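Oxidoreductase, putative (Neosartorya fumigata, PDB 6SKX) probably catalyses NADPH-dependent reductive amination of carbonyl compounds as a fungal reductive aminase, reducing imines to amines. Local coordinates at residues A15-F20 and S38-K43; L21-K26 and L147-K152; H49-G54 and E72-G77. All coordinates share one frame; numbering follows the deposited sequence.

Interaction 1. Residues A15-F20 and S38-K43; sequences ALASRF and SSLLGK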
loop_
_atom_site.group_PDB
_atom_site.type_symbol
_atom_site.label_atom_id
_atom_site.label_comp_id
_atom_site.label_asym_id
_atom_site.label_seq_id
_atom_site.Cartn_x
_atom_site.Cartn_y
_atom_site.Cartn_z
ATOM N N ALA A 15 -2.330 21.927 -16.466
ATOM C CA ALA A 15 -2.288 22.363 -15.050
ATOM C C ALA A 15 -1.057 23.249 -14.772
ATOM O O ALA A 15 -1.218 24.229 -14.037
ATOM C CB ALA A 15 -2.338 21.164 -14.129
ATOM N N LEU A 16 0.144 22.950 -15.308
ATOM C CA LEU A 16 1.343 23.812 -15.071
ATOM C C LEU A 16 1.118 25.191 -15.709
ATOM O O LEU A 16 1.364 26.202 -15.052
ATOM C CB LEU A 16 2.619 23.188 -15.628
ATOM C CG LEU A 16 2.930 21.748 -15.226
ATOM C CD1 LEU A 16 4.326 21.377 -15.690
ATOM C CD2 LEU A 16 2.812 21.549 -13.730
ATOM N N ALA A 17 0.610 25.238 -16.933
ATOM C CA ALA A 17 0.416 26.509 -17.659
ATOM C C ALA A 17 -0.668 27.366 -16.980
ATOM O O ALA A 17 -0.392 28.562 -16.754
ATOM C CB ALA A 17 0.106 26.200 -19.105
ATOM N N SER A 18 -1.830 26.786 -16.639
ATOM C CA SER A 18 -2.930 27.457 -15.877
ATOM C C SER A 18 -2.362 28.154 -14.660
ATOM O O SER A 18 -2.641 29.363 -14.465
ATOM C CB SER A 18 -4.027 26.557 -15.392
ATOM O OG SER A 18 -4.894 26.280 -16.453
ATOM N N ARG A 19 -1.627 27.389 -13.877
ATOM C CA ARG A 19 -1.024 27.881 -12.615
ATOM C C ARG A 19 -0.053 29.042 -12.890
ATOM O O ARG A 19 -0.171 30.088 -12.211
ATOM C CB ARG A 19 -0.368 26.690 -11.916
ATOM C CG ARG A 19 0.117 27.013 -10.525
ATOM C CD ARG A 19 -0.979 27.546 -9.626
ATOM N NE ARG A 19 -0.253 28.008 -8.457
ATOM C CZ ARG A 19 -0.697 28.863 -7.553
ATOM N NH1 ARG A 19 -1.915 29.374 -7.641
ATOM N NH2 ARG A 19 0.103 29.201 -6.559
ATOM N N PHE A 20 0.853 28.943 -13.875
ATOM C CA PHE A 20 1.743 30.098 -14.204
ATOM C C PHE A 20 0.904 31.320 -14.602
ATOM O O PHE A 20 1.239 32.448 -14.182
ATOM C CB PHE A 20 2.794 29.742 -15.263
ATOM C CG PHE A 20 3.992 29.024 -14.700
ATOM C CD1 PHE A 20 4.774 29.615 -13.723
ATOM C CD2 PHE A 20 4.307 27.734 -15.095
ATOM C CE1 PHE A 20 5.853 28.941 -13.172
ATOM C CE2 PHE A 20 5.381 27.059 -14.538
ATOM C CZ PHE A 20 6.167 27.678 -13.592
ATOM N N SER A 38 -7.435 22.607 -25.874
ATOM C CA SER A 38 -7.321 24.058 -25.559
ATOM C C SER A 38 -5.849 24.502 -25.564
ATOM O O SER A 38 -5.035 23.851 -24.945
ATOM C CB SER A 38 -7.933 24.360 -24.212
ATOM O OG SER A 38 -7.919 25.769 -23.976
ATOM N N SER A 39 -5.542 25.660 -26.121
ATOM C CA SER A 39 -4.209 26.299 -25.985
ATOM C C SER A 39 -4.267 27.402 -24.907
ATOM O O SER A 39 -3.370 28.251 -24.907
ATOM C CB SER A 39 -3.764 26.835 -27.329
ATOM O OG SER A 39 -3.737 25.802 -28.313
ATOM N N LEU A 40 -5.331 27.435 -24.084
ATOM C CA LEU A 40 -5.495 28.345 -22.920
ATOM C C LEU A 40 -5.416 29.807 -23.369
ATOM O O LEU A 40 -4.950 30.659 -22.573
ATOM C CB LEU A 40 -4.419 28.040 -21.889
ATOM C CG LEU A 40 -4.622 26.733 -21.127
ATOM C CD1 LEU A 40 -3.320 26.224 -20.573
ATOM C CD2 LEU A 40 -5.599 26.956 -19.985
ATOM N N LEU A 41 -5.905 30.088 -24.577
ATOM C CA LEU A 41 -5.883 31.440 -25.174
ATOM C C LEU A 41 -6.655 32.380 -24.241
ATOM O O LEU A 41 -6.112 33.461 -23.894
ATOM C CB LEU A 41 -6.468 31.372 -26.593
ATOM C CG LEU A 41 -6.582 32.711 -27.324
ATOM C CD1 LEU A 41 -5.225 33.356 -27.487
ATOM C CD2 LEU A 41 -7.237 32.562 -28.682
ATOM N N GLY A 42 -7.852 31.965 -23.812
ATOM C CA GLY A 42 -8.723 32.768 -22.933
ATOM C C GLY A 42 -8.015 33.296 -21.679
ATOM O O GLY A 42 -8.387 34.396 -21.186
ATOM N N LYS A 43 -7.132 32.508 -21.084
ATOM C CA LYS A 43 -6.440 32.874 -19.815
ATOM C C LYS A 43 -5.155 33.670 -20.118
ATOM O O LYS A 43 -4.479 34.006 -19.159
ATOM C CB LYS A 43 -6.067 31.620 -19.025
ATOM C CG LYS A 43 -7.223 30.885 -18.359
ATOM C CD LYS A 43 -6.870 30.239 -17.010
ATOM C CE LYS A 43 -8.061 30.228 -16.066
ATOM N NZ LYS A 43 -8.393 28.870 -15.572
#
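Leu40, in the loop between strands 26-30 and 46-47, presses its branched end against Ala17 and Ser18 on the dinucleotide-binding helix 11-22. Just before it, Ser38 OG accepts the backbone N-H of Leu40 at 3.1 Å, with a fairly straight N-H...O angle of 158°, and so closes an ST turn. Ser39 OG is hydrogen-bonded to Asn31 ND2, on a residue seen to bind NADP in this protein. Leu40 itself has left-handed backbone angles. With CG anti to its own carbonyl carbon and beside the backbone N (chi1 -73°), the two methyl groups are presented to neighbouring residues of the helix: CD1 meets Ala17 CB at 3.7 Å, while CD2 lies 3.7 Å from Ser18 OG. The first is an apolar contact of methyl on methyl; the second sets a methyl against a hydroxyl whose polar partner, through a weak bond, is Thr14 O one turn back. Further on, Lys43 brings the end of its side chain toward the same serine, but its NZ is 4.4 Å from Ser18 OG, too far for a bond, and its partner Glu22 is reached through a long, weak ion pair. Behind the contact, Ala17 packs on Val29 of strand 26-30 and lies close to Leu9, another NADP-binding residue. Chemically, then, the loop rests on the helix through one leucine fork with two apolar prongs, held by dispersion and shape, while Lys43 partly covers the outer side without a polar bond to residues 15-20.

Interaction 2. Residues L21-K26 and L147-K152; sequences LEEKYK and LSVLAK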
loop_
_atom_site.group_PDB
_atom_site.type_symbol
_atom_site.label_atom_id
_atom_site.label_comp_id
_atom_site.label_asym_id
_atom_site.label_seq_id
_atom_site.Cartn_x
_atom_site.Cartn_y
_atom_site.Cartn_z
ATOM N N LEU A 21 -0.182 31.129 -15.343
ATOM C CA LEU A 21 -1.073 32.243 -15.799
ATOM C C LEU A 21 -1.849 32.852 -14.606
ATOM O O LEU A 21 -1.952 34.042 -14.571
ATOM C CB LEU A 21 -2.052 31.718 -16.859
ATOM C CG LEU A 21 -1.463 31.479 -18.244
ATOM C CD1 LEU A 21 -2.384 30.576 -19.065
ATOM C CD2 LEU A 21 -1.245 32.808 -18.976
ATOM N N GLU A 22 -2.340 32.069 -13.646
ATOM C CA GLU A 22 -2.986 32.603 -12.410
ATOM C C GLU A 22 -1.988 33.500 -11.654
ATOM O O GLU A 22 -2.417 34.465 -11.026
ATOM C CB GLU A 22 -3.379 31.528 -11.384
ATOM C CG GLU A 22 -4.388 30.504 -11.843
ATOM C CD GLU A 22 -5.623 31.116 -12.465
ATOM O OE1 GLU A 22 -6.154 32.074 -11.852
ATOM O OE2 GLU A 22 -6.022 30.650 -13.573
ATOM N N GLU A 23 -0.718 33.101 -11.596
ATOM C CA GLU A 23 0.344 33.806 -10.830
ATOM C C GLU A 23 0.960 34.935 -11.662
ATOM O O GLU A 23 2.031 35.391 -11.272
ATOM C CB GLU A 23 1.401 32.793 -10.395
ATOM C CG GLU A 23 0.913 31.813 -9.341
ATOM C CD GLU A 23 0.440 32.517 -8.079
ATOM O OE1 GLU A 23 0.950 33.613 -7.790
ATOM O OE2 GLU A 23 -0.489 32.003 -7.435
ATOM N N LYS A 24 0.326 35.304 -12.783
ATOM C CA LYS A 24 0.561 36.530 -13.585
ATOM C C LYS A 24 1.906 36.451 -14.344
ATOM O O LYS A 24 2.490 37.485 -14.618
ATOM C CB LYS A 24 0.367 37.748 -12.665
ATOM C CG LYS A 24 -1.095 38.179 -12.494
ATOM C CD LYS A 24 -1.417 38.853 -11.167
ATOM N N TYR A 25 2.292 35.262 -14.781
ATOM C CA TYR A 25 3.535 35.132 -15.573
ATOM C C TYR A 25 3.191 35.291 -17.053
ATOM O O TYR A 25 2.040 35.128 -17.417
ATOM C CB TYR A 25 4.132 33.740 -15.380
ATOM C CG TYR A 25 4.985 33.561 -14.153
ATOM C CD1 TYR A 25 4.422 33.449 -12.901
ATOM C CD2 TYR A 25 6.358 33.496 -14.248
ATOM C CE1 TYR A 25 5.204 33.298 -11.772
ATOM C CE2 TYR A 25 7.154 33.332 -13.133
ATOM C CZ TYR A 25 6.575 33.235 -11.889
ATOM O OH TYR A 25 7.353 33.076 -10.790
ATOM N N LYS A 26 4.173 35.654 -17.865
ATOM C CA LYS A 26 3.994 35.679 -19.334
ATOM C C LYS A 26 4.238 34.226 -19.750
ATOM O O LYS A 26 5.279 33.715 -19.404
ATOM C CB LYS A 26 4.950 36.709 -19.930
ATOM C CG LYS A 26 5.018 36.755 -21.444
ATOM C CD LYS A 26 6.125 37.630 -21.954
ATOM C CE LYS A 26 6.243 37.601 -23.458
ATOM N NZ LYS A 26 7.137 36.514 -23.908
ATOM N N LEU A 147 9.457 27.892 -9.925
ATOM C CA LEU A 147 8.978 26.494 -9.783
ATOM C C LEU A 147 8.142 26.322 -8.493
ATOM O O LEU A 147 7.235 25.509 -8.506
ATOM C CB LEU A 147 10.186 25.560 -9.800
ATOM C CG LEU A 147 10.922 25.510 -11.138
ATOM C CD1 LEU A 147 12.229 24.751 -10.999
ATOM C CD2 LEU A 147 10.054 24.924 -12.233
ATOM N N SER A 148 8.393 27.095 -7.441
ATOM C CA SER A 148 7.674 26.954 -6.151
ATOM C C SER A 148 6.195 27.400 -6.277
ATOM O O SER A 148 5.439 27.118 -5.344
ATOM C CB SER A 148 8.426 27.671 -5.050
ATOM O OG SER A 148 8.411 29.080 -5.255
ATOM N N VAL A 149 5.719 28.006 -7.384
ATOM C CA VAL A 149 4.256 28.317 -7.483
ATOM C C VAL A 149 3.496 27.025 -7.793
ATOM O O VAL A 149 2.287 26.988 -7.557
ATOM C CB VAL A 149 3.885 29.433 -8.485
ATOM C CG1 VAL A 149 4.712 30.707 -8.263
ATOM C CG2 VAL A 149 3.923 28.971 -9.938
ATOM N N LEU A 150 4.174 25.983 -8.275
ATOM C CA LEU A 150 3.516 24.713 -8.668
ATOM C C LEU A 150 3.329 23.779 -7.461
ATOM O O LEU A 150 2.383 22.975 -7.492
ATOM C CB LEU A 150 4.384 23.992 -9.706
ATOM C CG LEU A 150 4.725 24.759 -10.985
ATOM C CD1 LEU A 150 5.632 23.901 -11.861
ATOM C CD2 LEU A 150 3.474 25.162 -11.754
ATOM N N ALA A 151 4.274 23.767 -6.521
ATOM C CA ALA A 151 4.483 22.647 -5.575
ATOM C C ALA A 151 5.683 22.929 -4.687
ATOM O O ALA A 151 6.524 23.786 -5.071
ATOM C CB ALA A 151 4.709 21.377 -6.345
ATOM N N LYS A 152 5.758 22.224 -3.556
ATOM C CA LYS A 152 7.004 22.116 -2.759
ATOM C C LYS A 152 8.115 21.628 -3.696
ATOM O O LYS A 152 7.842 20.700 -4.503
ATOM C CB LYS A 152 6.840 21.162 -1.566
ATOM C CG LYS A 152 6.193 21.761 -0.314
#
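Glu23 lays its CG methylene over the branch of Val149, 3.9 Å from Val149 CB and 4.1 Å from Val149 CG1, as the two side chains slide past each other in opposite directions. The glutamate chain bends at chi2 (-59°), so its aliphatic part does the touching while the carboxylate swings off to a salt bridge with Arg19, one turn back on helix 11-22. Arg19 also donates through NE to the backbone oxygen of Val149, and thereby ties both partners of the contact to the same guanidinium group. Tyr25 adds a second, looser wall: its CE1 lies 4.4 Å from Val149 CG1, which approaches the ring obliquely. Glu23 CB sits in the plane of that ring at its edge, and the phenol oxygen is hydrogen-bonded to Asp146 at the end of helix 137-147. Val149 CG1 lies near both Glu23 and Tyr25, while Val149 CG2 packs on the ring of Phe20, which meets Tyr25 edge-to-face. What brings Glu23 and Tyr25 together is the end of helix 11-22, a Schellman motif with Lys24 as its C-prime residue at positive phi; the chain turns there and runs on into strand 26-30. The contact thus joins the C-terminal end of the first Rossmann helix to the loop before strand 152-155, at the protein surface. Its chemistry is divided: dispersion between a methylene, a phenol ring and a valine, with directional bonds from outside, Arg19 to Glu23 and Val149 O, Asp146 to Tyr25 OH.

Interaction 3. Residues H49-G54 and E72-G77; sequences HTAVDG and EATLAG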
loop_
_atom_site.group_PDB
_atom_site.type_symbol
_atom_site.label_atom_id
_atom_site.label_comp_id
_atom_site.label_asym_id
_atom_site.label_seq_id
_atom_site.Cartn_x
_atom_site.Cartn_y
_atom_site.Cartn_z
ATOM N N HIS A 49 3.938 28.206 -32.528
ATOM C CA HIS A 49 3.637 27.538 -33.823
ATOM C C HIS A 49 4.724 26.528 -34.186
ATOM O O HIS A 49 4.360 25.601 -34.877
ATOM C CB HIS A 49 3.420 28.548 -34.960
ATOM C CG HIS A 49 2.199 29.386 -34.753
ATOM N ND1 HIS A 49 1.633 30.124 -35.756
ATOM C CD2 HIS A 49 1.477 29.658 -33.637
ATOM C CE1 HIS A 49 0.581 30.770 -35.283
ATOM N NE2 HIS A 49 0.462 30.504 -33.984
ATOM N N THR A 50 5.981 26.698 -33.739
ATOM C CA THR A 50 7.061 25.689 -33.926
ATOM C C THR A 50 7.798 25.501 -32.608
ATOM O O THR A 50 7.655 26.377 -31.741
ATOM C CB THR A 50 8.074 26.099 -35.005
ATOM O OG1 THR A 50 8.715 27.299 -34.547
ATOM C CG2 THR A 50 7.432 26.285 -36.367
ATOM N N ALA A 51 8.591 24.433 -32.500
ATOM C CA ALA A 51 9.498 24.212 -31.353
ATOM C C ALA A 51 10.545 25.332 -31.232
ATOM O O ALA A 51 10.824 25.748 -30.084
ATOM C CB ALA A 51 10.107 22.846 -31.420
ATOM N N VAL A 52 11.052 25.865 -32.342
ATOM C CA VAL A 52 12.027 27.001 -32.348
ATOM C C VAL A 52 11.418 28.220 -31.625
ATOM O O VAL A 52 12.103 28.794 -30.752
ATOM C CB VAL A 52 12.482 27.353 -33.783
ATOM C CG1 VAL A 52 13.214 28.684 -33.847
ATOM C CG2 VAL A 52 13.335 26.239 -34.401
ATOM N N ASP A 53 10.201 28.623 -31.995
ATOM C CA ASP A 53 9.441 29.723 -31.345
ATOM C C ASP A 53 9.311 29.472 -29.838
ATOM O O ASP A 53 9.485 30.443 -29.062
ATOM C CB ASP A 53 8.075 29.902 -32.000
ATOM C CG ASP A 53 8.194 30.521 -33.382
ATOM O OD1 ASP A 53 9.333 30.822 -33.784
ATOM O OD2 ASP A 53 7.164 30.701 -34.031
ATOM N N GLY A 54 9.059 28.227 -29.438
ATOM C CA GLY A 54 8.868 27.834 -28.029
ATOM C C GLY A 54 10.148 28.043 -27.244
ATOM O O GLY A 54 10.073 28.597 -26.142
ATOM N N GLU A 72 13.024 14.319 -27.568
ATOM C CA GLU A 72 14.126 14.361 -28.587
ATOM C C GLU A 72 13.561 14.688 -29.972
ATOM O O GLU A 72 14.120 15.539 -30.663
ATOM C CB GLU A 72 14.883 13.033 -28.647
ATOM C CG GLU A 72 15.461 12.614 -27.310
ATOM C CD GLU A 72 16.691 11.726 -27.380
ATOM O OE1 GLU A 72 16.530 10.479 -27.281
ATOM O OE2 GLU A 72 17.811 12.289 -27.487
ATOM N N ALA A 73 12.460 14.047 -30.337
ATOM C CA ALA A 73 11.721 14.270 -31.597
ATOM C C ALA A 73 11.183 15.709 -31.659
ATOM O O ALA A 73 11.333 16.343 -32.716
ATOM C CB ALA A 73 10.609 13.243 -31.710
ATOM N N THR A 74 10.582 16.232 -30.582
ATOM C CA THR A 74 9.961 17.590 -30.624
ATOM C C THR A 74 11.018 18.685 -30.825
ATOM O O THR A 74 10.713 19.689 -31.505
ATOM C CB THR A 74 9.100 17.862 -29.386
ATOM O OG1 THR A 74 8.112 16.829 -29.388
ATOM C CG2 THR A 74 8.474 19.243 -29.420
ATOM N N LEU A 75 12.197 18.528 -30.226
ATOM C CA LEU A 75 13.246 19.579 -30.200
ATOM C C LEU A 75 14.350 19.340 -31.249
ATOM O O LEU A 75 15.252 20.205 -31.318
ATOM C CB LEU A 75 13.834 19.602 -28.788
ATOM C CG LEU A 75 12.904 20.154 -27.708
ATOM C CD1 LEU A 75 13.620 20.206 -26.378
ATOM C CD2 LEU A 75 12.396 21.532 -28.073
ATOM N N ALA A 76 14.291 18.245 -32.028
ATOM C CA ALA A 76 15.337 17.809 -33.003
ATOM C C ALA A 76 15.696 18.930 -33.997
ATOM O O ALA A 76 16.878 19.056 -34.330
ATOM C CB ALA A 76 14.891 16.571 -33.742
ATOM N N GLY A 77 14.726 19.735 -34.436
ATOM C CA GLY A 77 14.959 20.834 -35.394
ATOM C C GLY A 77 15.303 22.171 -34.739
ATOM O O GLY A 77 15.180 23.196 -35.447
#
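Methyl groups set against backbone carbonyls dominate where Ala51 and Val52, in the first turn of helix 51-56, meet the last residues of helix 68-75 and the turn that follows. Ala51 CB comes within 3.2 Å of Thr74 O, a close approach made possible by the small alanine side chain, with the two backbones near each other (Ala51 CA to Leu75 CA 6.1 Å). Val52 repeats the pattern more loosely, its CG2 lying 3.7 Å from Gly77 O. CG1 of that valine is anti to the backbone N (chi1 167°), which places CG2 beside the N, on the side facing the glycine.

Purely apolar contacts are fewer and longer: Ala51 CB is 4.3 Å from Leu75 CD2, and 4.4 Å from Thr74 CG2. The leucine reaches in with the end of its side chain.

Hydrogen bonding stays on each side of the contact. Thr50 is the N-cap of helix 51-56; its OG1 accepts from Asp53 N at 3.2 Å in an almost straight bond (174°) and caps the first turn, which carries Ala51 and Val52. Thr74 OG1 bonds back to Ala70 O within its own helix.

Beneath the pair lies strand 3-7, whose Phe7 touches Ala51, Thr74 and Leu75 together; Leu75 also packs on Phe105 of helix 95-106, Thr74 on the NADP-binding Leu65, and Val52 on Ala78 and His81. The start of helix 51-56 thus abuts the end of helix 68-75, both on one face of the Rossmann sheet.

Overall arrangement
All three contacts belong to the NADP-binding Rossmann domain. Interactions 1 and 2 are neighbours, centres about 11 Å apart: both use helix 11-22, they touch through Arg19 and Phe20, and their segments interleave along the chain. Interaction 3 stands apart, its centre about 20 Å from that of interaction 1 and 24 Å from that of interaction 2. It follows interaction 1 in sequence and falls within the long span between the segments of interaction 2. Helix 11-22 packs on one face of the sheet through Val4 and Ile6 of strand 3-7, interaction 3 on the other through Phe7. Interactions 1 and 3 lie near NADP-binding Leu9 and Leu65; interaction 2 does not.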